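Local coordinates for arabinan-endo 1,5-alpha-l-arabinase (Bacillus subtilis, PDB 1UV4), which cleaves internal alpha-1,5-linked arabinofuranosyl bonds of arabinan as a secreted, calcium-binding family 43 glycoside hydrolase that helps break down plant cell walls, at residues T107-S111 with G112-D116. Residues are numbered along the deposited sequence; the frame is centred on the assembly and turned at random.
Sequences TSISS and GGWKD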
loop_
_atom_site.group_PDB
_atom_site.type_symbol
_atom_site.label_atom_id
_atom_site.label_comp_id
_atom_site.label_asym_id
_atom_site.label_seq_id
_atom_site.Cartn_x
_atom_site.Cartn_y
_atom_site.Cartn_z
ATOM N N THR A 107 -11.333 -16.007 -7.063
ATOM C CA THR A 107 -12.544 -16.105 -6.269
ATOM C C THR A 107 -12.271 -16.720 -4.918
ATOM O O THR A 107 -13.204 -16.887 -4.162
ATOM C CB THR A 107 -13.650 -16.913 -6.991
ATOM O OG1 THR A 107 -13.126 -18.156 -7.467
ATOM C CG2 THR A 107 -14.125 -16.186 -8.235
ATOM N N SER A 108 -11.018 -17.055 -4.616
ATOM C CA SER A 108 -10.690 -17.643 -3.302
ATOM C C SER A 108 -9.216 -17.522 -2.932
ATOM O O SER A 108 -8.333 -18.114 -3.580
ATOM C CB SER A 108 -11.091 -19.121 -3.255
ATOM O OG SER A 108 -10.601 -19.754 -2.075
ATOM N N ILE A 109 -8.939 -16.795 -1.858
ATOM C CA ILE A 109 -7.563 -16.672 -1.363
ATOM C C ILE A 109 -7.044 -17.986 -0.764
ATOM O O ILE A 109 -5.878 -18.312 -0.930
ATOM C CB ILE A 109 -7.456 -15.564 -0.310
ATOM C CG1 ILE A 109 -7.995 -14.258 -0.878
ATOM C CG2 ILE A 109 -6.020 -15.414 0.147
ATOM C CD1 ILE A 109 -8.352 -13.235 0.224
ATOM N N SER A 110 -7.908 -18.704 -0.053
ATOM C CA SER A 110 -7.516 -19.963 0.591
ATOM C C SER A 110 -7.132 -21.027 -0.445
ATOM O O SER A 110 -6.272 -21.868 -0.174
ATOM C CB SER A 110 -8.603 -20.492 1.562
ATOM O OG SER A 110 -9.669 -21.162 0.916
ATOM N N SER A 111 -7.737 -20.956 -1.639
ATOM C CA SER A 111 -7.469 -21.942 -2.701
ATOM C C SER A 111 -6.109 -21.644 -3.352
ATOM O O SER A 111 -5.412 -22.570 -3.792
ATOM C CB SER A 111 -8.617 -21.986 -3.744
ATOM O OG SER A 111 -8.440 -21.008 -4.778
ATOM N N GLY A 112 -5.722 -20.370 -3.386
ATOM C CA GLY A 112 -4.412 -19.960 -3.872
ATOM C C GLY A 112 -4.285 -19.909 -5.390
ATOM O O GLY A 112 -3.166 -19.918 -5.906
ATOM N N GLY A 113 -5.413 -19.899 -6.098
ATOM C CA GLY A 113 -5.419 -19.836 -7.554
ATOM C C GLY A 113 -5.642 -18.385 -7.993
ATOM O O GLY A 113 -6.630 -17.754 -7.569
ATOM N N TRP A 114 -4.733 -17.863 -8.821
ATOM C CA TRP A 114 -4.782 -16.469 -9.288
ATOM C C TRP A 114 -4.693 -16.375 -10.819
ATOM O O TRP A 114 -3.851 -16.990 -11.455
ATOM C CB TRP A 114 -3.682 -15.610 -8.631
ATOM C CG TRP A 114 -3.927 -15.473 -7.187
ATOM C CD1 TRP A 114 -3.476 -16.298 -6.177
ATOM C CD2 TRP A 114 -4.708 -14.469 -6.557
ATOM N NE1 TRP A 114 -3.948 -15.852 -4.963
ATOM C CE2 TRP A 114 -4.723 -14.746 -5.165
ATOM C CE3 TRP A 114 -5.433 -13.371 -7.028
ATOM C CZ2 TRP A 114 -5.368 -13.944 -4.258
ATOM C CZ3 TRP A 114 -6.106 -12.570 -6.111
ATOM C CH2 TRP A 114 -6.081 -12.877 -4.738
ATOM N N LYS A 115 -5.600 -15.616 -11.406
ATOM C CA LYS A 115 -5.601 -15.353 -12.838
ATOM C C LYS A 115 -4.778 -14.072 -13.117
ATOM O O LYS A 115 -5.004 -13.031 -12.511
ATOM C CB LYS A 115 -7.017 -15.115 -13.320
ATOM C CG LYS A 115 -7.160 -14.841 -14.814
ATOM C CD LYS A 115 -8.632 -14.607 -15.164
ATOM C CE LYS A 115 -8.812 -13.741 -16.416
ATOM N NZ LYS A 115 -10.260 -13.685 -16.870
ATOM N N ASP A 116 -3.837 -14.172 -14.038
ATOM C CA ASP A 116 -3.046 -13.047 -14.505
ATOM C C ASP A 116 -3.891 -12.115 -15.391
ATOM O O ASP A 116 -4.305 -12.492 -16.485
ATOM C CB ASP A 116 -1.817 -13.589 -15.259
ATOM C CG ASP A 116 -0.934 -12.528 -15.816
ATOM O OD1 ASP A 116 -1.000 -11.361 -15.378
ATOM O OD2 ASP A 116 -0.189 -12.832 -16.781
HETATM O O HOH W 1 -9.925 -18.335 -8.410
HETATM O O HOH W 2 -3.740 -17.040 -2.274
#
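I109 brings its CG1 methylene obliquely up to CZ2 of the W114 indole, a light touch at 4.3 Å and the one apolar touch between side chains of this turn. The branched isoleucine also reaches I18, Y25 and Y85, while the W114 side chain also touches Y85, L87 and A104, so both residues carry the turn into hydrophobic packing. Tryptophan suits its place doubly, since the polar edge of the ring is used as well: a water in the ring plane accepts from NE1 of W114 at 2.9 Å and donates to O of I109 at 2.8 Å, tying the indole to the turn's backbone.

The serines fold the turn on itself. S108 swings OG opposite its own backbone N (chi1 171°), where it accepts from N of S111 at 3.1 Å, an ST motif at the start of three residues with helix-like backbone angles, I109 to S111. S111 turns its hydroxyl back, with chi1 87° setting OG between the backbone N and the carbonyl carbon. From there OG donates to O of S108 at 3.1 Å, 30° off the carbonyl plane, and accepts a weak bond from N of G113. A small hydroxyl side chain can thus serve both sides of the bend. G112 suits the point of reversal because its phi is positive, and its N makes two weak bonds, to O of S108 and to O of I109.

E20 holds the turn from the neighbouring sheet, its carboxylate accepting from N of I109 and N of S110. This is a surface connection between antiparallel strands 99-106 and 115-123, the last two of a four-stranded blade in the five-bladed beta-propeller of family 43 glycoside hydrolases.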